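Mandelate racemase/muconate lactonizing protein (Alicyclobacillus acidocaldarius LAA1, PDB 3QLD) is a member of the enolase superfamily, pairing an enolase-like N-terminal domain with a C-terminal TIM-type barrel domain. Local coordinates at residues R167-I181 and V208-E221. Numbering follows the deposited sequence.
With SO4 (sulfate ion), chain F.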
loop_
_atom_site.group_PDB
_atom_site.type_symbol
_atom_site.label_atom_id
_atom_site.label_comp_id
_atom_site.label_asym_id
_atom_site.label_seq_id
_atom_site.Cartn_x
_atom_site.Cartn_y
_atom_site.Cartn_z
ATOM N N ARG A 167 18.485 26.014 -5.365
ATOM C CA ARG A 167 18.909 24.646 -5.762
ATOM C C ARG A 167 18.365 24.390 -7.110
ATOM O O ARG A 167 17.234 24.833 -7.422
ATOM C CB ARG A 167 18.369 23.609 -4.785
ATOM C CG ARG A 167 19.027 22.204 -4.915
ATOM C CD ARG A 167 18.560 21.184 -3.864
ATOM N NE ARG A 167 17.111 20.932 -3.979
ATOM C CZ ARG A 167 16.379 20.517 -2.945
ATOM N NH1 ARG A 167 16.964 20.223 -1.800
ATOM N NH2 ARG A 167 15.067 20.322 -3.060
ATOM N N VAL A 168 19.096 23.641 -7.926
ATOM C CA VAL A 168 18.401 23.028 -9.052
ATOM C C VAL A 168 18.411 21.500 -8.915
ATOM O O VAL A 168 19.450 20.932 -8.502
ATOM C CB VAL A 168 18.972 23.411 -10.469
ATOM C CG1 VAL A 168 18.719 24.920 -10.760
ATOM C CG2 VAL A 168 20.452 23.007 -10.632
ATOM N N LYS A 169 17.305 20.850 -9.319
ATOM C CA LYS A 169 17.254 19.347 -9.323
ATOM C C LYS A 169 17.023 18.911 -10.749
ATOM O O LYS A 169 15.971 19.204 -11.376
ATOM C CB LYS A 169 16.175 18.806 -8.370
ATOM C CG LYS A 169 16.074 17.235 -8.306
ATOM C CD LYS A 169 15.250 16.774 -7.119
ATOM C CE LYS A 169 13.848 17.421 -7.058
ATOM N NZ LYS A 169 12.755 16.507 -6.540
ATOM N N LEU A 170 18.014 18.247 -11.308
ATOM C CA LEU A 170 17.989 17.819 -12.646
ATOM C C LEU A 170 17.427 16.393 -12.796
ATOM O O LEU A 170 17.902 15.461 -12.135
ATOM C CB LEU A 170 19.418 17.750 -13.157
ATOM C CG LEU A 170 20.249 19.025 -12.976
ATOM C CD1 LEU A 170 21.446 18.799 -13.883
ATOM C CD2 LEU A 170 19.398 20.203 -13.510
ATOM N N LYS A 171 16.487 16.214 -13.736
ATOM C CA LYS A 171 16.030 14.859 -14.078
ATOM C C LYS A 171 17.105 14.178 -14.868
ATOM O O LYS A 171 17.681 14.771 -15.776
ATOM C CB LYS A 171 14.711 14.924 -14.869
ATOM C CG LYS A 171 13.585 15.468 -14.039
ATOM C CD LYS A 171 13.007 14.394 -13.083
ATOM C CE LYS A 171 11.993 15.022 -12.104
ATOM N NZ LYS A 171 10.868 14.080 -11.795
ATOM N N ILE A 172 17.459 12.952 -14.470
ATOM C CA ILE A 172 18.473 12.210 -15.133
ATOM C C ILE A 172 18.035 10.747 -15.420
ATOM O O ILE A 172 17.091 10.244 -14.779
ATOM C CB ILE A 172 19.797 12.174 -14.325
ATOM C CG1 ILE A 172 19.589 11.467 -12.970
ATOM C CG2 ILE A 172 20.367 13.622 -14.234
ATOM C CD1 ILE A 172 20.945 10.991 -12.347
ATOM N N ALA A 173 18.667 10.152 -16.434
ATOM C CA ALA A 173 18.456 8.762 -16.800
ATOM C C ALA A 173 19.685 8.256 -17.481
ATOM O O ALA A 173 20.543 9.048 -17.878
ATOM C CB ALA A 173 17.189 8.591 -17.694
ATOM N N PRO A 174 19.820 6.927 -17.594
ATOM C CA PRO A 174 21.023 6.370 -18.194
ATOM C C PRO A 174 21.219 6.942 -19.603
ATOM O O PRO A 174 20.283 6.939 -20.377
ATOM C CB PRO A 174 20.714 4.875 -18.240
ATOM C CG PRO A 174 19.714 4.677 -17.070
ATOM C CD PRO A 174 18.866 5.880 -17.160
ATOM N N GLY A 175 22.404 7.486 -19.889
ATOM C CA GLY A 175 22.704 8.016 -21.220
ATOM C C GLY A 175 22.473 9.501 -21.300
ATOM O O GLY A 175 22.905 10.152 -22.275
ATOM N N ARG A 176 21.757 10.044 -20.314
ATOM C CA ARG A 176 21.467 11.485 -20.241
ATOM C C ARG A 176 21.608 11.842 -18.780
ATOM O O ARG A 176 20.651 12.127 -18.096
ATOM C CB ARG A 176 20.067 11.787 -20.776
ATOM C CG ARG A 176 19.442 10.604 -21.603
ATOM C CD ARG A 176 18.529 10.980 -22.800
ATOM N NE ARG A 176 17.748 12.208 -22.602
ATOM C CZ ARG A 176 16.437 12.335 -22.810
ATOM N NH1 ARG A 176 15.846 13.514 -22.599
ATOM N NH2 ARG A 176 15.708 11.296 -23.241
ATOM N N ASP A 177 22.854 11.834 -18.313
ATOM C CA ASP A 177 23.160 12.118 -16.920
ATOM C C ASP A 177 24.480 12.901 -16.797
ATOM O O ASP A 177 24.450 14.074 -16.435
ATOM C CB ASP A 177 23.167 10.828 -16.040
ATOM C CG ASP A 177 23.868 9.620 -16.712
ATOM O OD1 ASP A 177 24.797 9.774 -17.526
ATOM O OD2 ASP A 177 23.488 8.464 -16.403
ATOM N N ARG A 178 25.593 12.241 -17.093
ATOM C CA ARG A 178 26.939 12.828 -16.880
ATOM C C ARG A 178 27.089 14.163 -17.658
ATOM O O ARG A 178 27.595 15.155 -17.122
ATOM C CB ARG A 178 28.029 11.815 -17.275
ATOM C CG ARG A 178 29.400 12.174 -16.731
ATOM C CD ARG A 178 30.534 11.467 -17.449
ATOM N NE ARG A 178 31.841 12.084 -17.149
ATOM C CZ ARG A 178 32.778 12.413 -18.045
ATOM N NH1 ARG A 178 32.588 12.210 -19.355
ATOM N NH2 ARG A 178 33.931 12.949 -17.625
ATOM N N ALA A 179 26.620 14.190 -18.904
ATOM C CA ALA A 179 26.831 15.387 -19.761
ATOM C C ALA A 179 26.103 16.657 -19.248
ATOM O O ALA A 179 26.699 17.776 -19.117
ATOM C CB ALA A 179 26.465 15.064 -21.206
ATOM N N ALA A 180 24.827 16.477 -18.916
ATOM C CA ALA A 180 24.059 17.542 -18.309
ATOM C C ALA A 180 24.685 18.016 -17.009
ATOM O O ALA A 180 24.872 19.229 -16.842
ATOM C CB ALA A 180 22.582 17.108 -18.085
ATOM N N ILE A 181 24.943 17.092 -16.064
ATOM C CA ILE A 181 25.487 17.465 -14.753
ATOM C C ILE A 181 26.868 18.145 -14.837
ATOM O O ILE A 181 27.089 19.151 -14.151
ATOM C CB ILE A 181 25.532 16.264 -13.736
ATOM C CG1 ILE A 181 24.110 15.715 -13.503
ATOM C CG2 ILE A 181 26.244 16.686 -12.427
ATOM C CD1 ILE A 181 24.059 14.304 -12.880
ATOM N N VAL A 208 28.192 4.075 -13.928
ATOM C CA VAL A 208 27.753 5.403 -14.392
ATOM C C VAL A 208 27.411 6.336 -13.281
ATOM O O VAL A 208 27.735 7.547 -13.313
ATOM C CB VAL A 208 26.510 5.252 -15.402
ATOM C CG1 VAL A 208 25.686 6.549 -15.505
ATOM C CG2 VAL A 208 27.021 4.816 -16.782
ATOM N N LEU A 209 26.689 5.819 -12.278
ATOM C CA LEU A 209 26.288 6.647 -11.169
ATOM C C LEU A 209 27.515 7.051 -10.340
ATOM O O LEU A 209 27.597 8.153 -9.769
ATOM C CB LEU A 209 25.304 5.870 -10.266
ATOM C CG LEU A 209 23.881 5.788 -10.875
ATOM C CD1 LEU A 209 22.946 4.830 -10.029
ATOM C CD2 LEU A 209 23.225 7.165 -10.927
ATOM N N ARG A 210 28.464 6.137 -10.243
ATOM C CA ARG A 210 29.681 6.425 -9.463
ATOM C C ARG A 210 30.502 7.573 -10.122
ATOM O O ARG A 210 31.121 8.370 -9.432
ATOM C CB ARG A 210 30.530 5.169 -9.378
ATOM C CG ARG A 210 32.042 5.401 -8.824
ATOM C CD ARG A 210 32.218 5.826 -7.309
ATOM N NE ARG A 210 33.666 5.857 -7.013
ATOM C CZ ARG A 210 34.317 6.873 -6.418
ATOM N NH1 ARG A 210 33.666 7.976 -6.007
ATOM N NH2 ARG A 210 35.642 6.775 -6.218
ATOM N N GLN A 211 30.432 7.668 -11.445
ATOM C CA GLN A 211 31.134 8.759 -12.214
ATOM C C GLN A 211 30.579 10.112 -11.780
ATOM O O GLN A 211 31.276 11.171 -11.867
ATOM C CB GLN A 211 30.944 8.599 -13.725
ATOM C CG GLN A 211 31.572 7.390 -14.492
ATOM C CD GLN A 211 30.998 7.269 -15.966
ATOM O OE1 GLN A 211 30.565 8.263 -16.566
ATOM N NE2 GLN A 211 30.952 6.047 -16.504
ATOM N N LEU A 212 29.327 10.093 -11.315
ATOM C CA LEU A 212 28.690 11.291 -10.830
ATOM C C LEU A 212 29.216 11.853 -9.537
ATOM O O LEU A 212 29.004 13.018 -9.247
ATOM C CB LEU A 212 27.133 11.198 -10.814
ATOM C CG LEU A 212 26.497 10.755 -12.131
ATOM C CD1 LEU A 212 24.963 10.682 -11.851
ATOM C CD2 LEU A 212 26.772 11.763 -13.279
ATOM N N ASP A 213 29.947 11.066 -8.754
ATOM C CA ASP A 213 30.503 11.569 -7.501
ATOM C C ASP A 213 31.441 12.751 -7.746
ATOM O O ASP A 213 31.678 13.552 -6.830
ATOM C CB ASP A 213 31.322 10.442 -6.836
ATOM C CG ASP A 213 30.447 9.438 -6.084
ATOM O OD1 ASP A 213 29.214 9.665 -5.922
ATOM O OD2 ASP A 213 31.005 8.392 -5.674
ATOM N N ALA A 214 31.957 12.856 -8.959
ATOM C CA ALA A 214 32.938 13.937 -9.232
ATOM C C ALA A 214 32.296 15.347 -9.155
ATOM O O ALA A 214 33.017 16.347 -9.007
ATOM C CB ALA A 214 33.629 13.701 -10.534
ATOM N N TYR A 215 30.949 15.418 -9.212
ATOM C CA TYR A 215 30.239 16.697 -9.297
ATOM C C TYR A 215 29.613 17.262 -8.067
ATOM O O TYR A 215 28.929 18.320 -8.163
ATOM C CB TYR A 215 29.241 16.653 -10.479
ATOM C CG TYR A 215 29.909 16.148 -11.710
ATOM C CD1 TYR A 215 30.919 16.891 -12.331
ATOM C CD2 TYR A 215 29.599 14.912 -12.248
ATOM C CE1 TYR A 215 31.578 16.405 -13.470
ATOM C CE2 TYR A 215 30.249 14.415 -13.345
ATOM C CZ TYR A 215 31.251 15.180 -13.958
ATOM O OH TYR A 215 31.902 14.692 -15.079
ATOM N N ASP A 216 29.801 16.555 -6.942
ATOM C CA ASP A 216 29.348 16.974 -5.631
ATOM C C ASP A 216 27.843 17.325 -5.561
ATOM O O ASP A 216 27.479 18.364 -5.044
ATOM C CB ASP A 216 30.244 18.132 -5.110
ATOM C CG ASP A 216 31.744 17.783 -5.163
ATOM O OD1 ASP A 216 32.133 16.584 -5.386
ATOM O OD2 ASP A 216 32.540 18.736 -4.984
ATOM N N LEU A 217 26.993 16.424 -6.091
ATOM C CA LEU A 217 25.514 16.543 -5.994
ATOM C C LEU A 217 25.124 16.508 -4.558
ATOM O O LEU A 217 25.721 15.784 -3.788
ATOM C CB LEU A 217 24.861 15.355 -6.762
ATOM C CG LEU A 217 25.090 15.286 -8.254
ATOM C CD1 LEU A 217 24.616 13.950 -8.831
ATOM C CD2 LEU A 217 24.361 16.456 -8.969
ATOM N N GLN A 218 24.103 17.240 -4.196
ATOM C CA GLN A 218 23.552 17.174 -2.871
ATOM C C GLN A 218 22.956 15.765 -2.577
ATOM O O GLN A 218 23.037 15.281 -1.444
ATOM C CB GLN A 218 22.491 18.255 -2.759
ATOM C CG GLN A 218 22.018 18.507 -1.372
ATOM C CD GLN A 218 21.000 19.628 -1.342
ATOM O OE1 GLN A 218 19.790 19.395 -1.512
ATOM N NE2 GLN A 218 21.482 20.851 -1.205
ATOM N N PHE A 219 22.385 15.153 -3.615
ATOM C CA PHE A 219 21.837 13.754 -3.552
ATOM C C PHE A 219 21.438 13.329 -4.979
ATOM O O PHE A 219 21.372 14.171 -5.900
ATOM C CB PHE A 219 20.605 13.655 -2.606
ATOM C CG PHE A 219 19.482 14.645 -2.948
ATOM C CD1 PHE A 219 18.565 14.359 -3.971
ATOM C CD2 PHE A 219 19.327 15.815 -2.197
ATOM C CE1 PHE A 219 17.552 15.290 -4.303
ATOM C CE2 PHE A 219 18.288 16.744 -2.490
ATOM C CZ PHE A 219 17.402 16.436 -3.535
ATOM N N ILE A 220 21.214 12.004 -5.135
ATOM C CA ILE A 220 20.639 11.385 -6.337
ATOM C C ILE A 220 19.361 10.758 -5.763
ATOM O O ILE A 220 19.456 9.939 -4.854
ATOM C CB ILE A 220 21.559 10.332 -6.981
ATOM C CG1 ILE A 220 22.852 11.010 -7.525
ATOM C CG2 ILE A 220 20.776 9.535 -8.155
ATOM C CD1 ILE A 220 23.890 10.032 -7.948
ATOM N N GLU A 221 18.180 11.178 -6.271
ATOM C CA GLU A 221 16.922 10.687 -5.723
ATOM C C GLU A 221 16.440 9.439 -6.488
ATOM O O GLU A 221 16.537 9.389 -7.716
ATOM C CB GLU A 221 15.880 11.798 -5.920
ATOM C CG GLU A 221 14.554 11.555 -5.167
ATOM C CD GLU A 221 13.722 12.824 -5.137
ATOM O OE1 GLU A 221 14.018 13.764 -5.908
ATOM O OE2 GLU A 221 12.795 12.890 -4.347
HETATM S S SO4 F . 36.406 10.000 -4.273
HETATM O O1 SO4 F . 35.061 10.349 -4.768
HETATM O O2 SO4 F . 37.391 10.262 -5.336
HETATM O O3 SO4 F . 36.664 10.772 -3.067
HETATM O O4 SO4 F . 36.412 8.587 -3.945
#
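Inside the barrel of this enolase-type C-terminal domain, Lys169 meets Phe219 and Glu221. Strands 167-171 and 220-221 run parallel with strand 192-196 between them, which keeps their backbones from pairing, so these strands meet through side chains. Lys169 leaves its strand with CB and CG directed inward, CG anti to the backbone N (chi1 -179°). CD then lies at the rim of the Phe219 ring, 3.9 Å from CE1, and bends at chi3 and chi4 carry the ammonium beyond it. CD and CE also run beside Glu221 OE1, at 3.5 Å and 3.8 Å. NZ ends 3.1 Å from Glu221 OE1, a salt bridge on the syn lone pair. Asp323 gives NZ a second carboxylate, and Asn268 ND2 bonds Glu221 OE2.

Two residues earlier, Arg167 stands on the same inner side. The edge of the Phe219 ring points at one face of its guanidinium, the planes 80° apart; Asp323 also takes NH2.

Outside the barrel strands, the start of helix 178-187 packs on the residues that follow helix 206-211, from Leu212 to Leu217. Ile181 and Leu212 suit this place because their separate methyls can meet several neighbours. Ile181 sends CD1 to Leu212 CD2 (3.7 Å), while its CG2 sits against Tyr215 CB (3.6 Å) and also reaches Leu217. Ile172 CD1 meets Leu212 CD1 tip to tip, 4.1 Å apart. At the exposed margin the long, extended Arg178 crosses Tyr215, and NE gives OH only a weak hydrogen bond. At the start of strand 167-171, Arg167 NH1 donates to Gln218 OE1 at 3.0 Å, in the carbonyl plane but 22° out of the guanidinium plane.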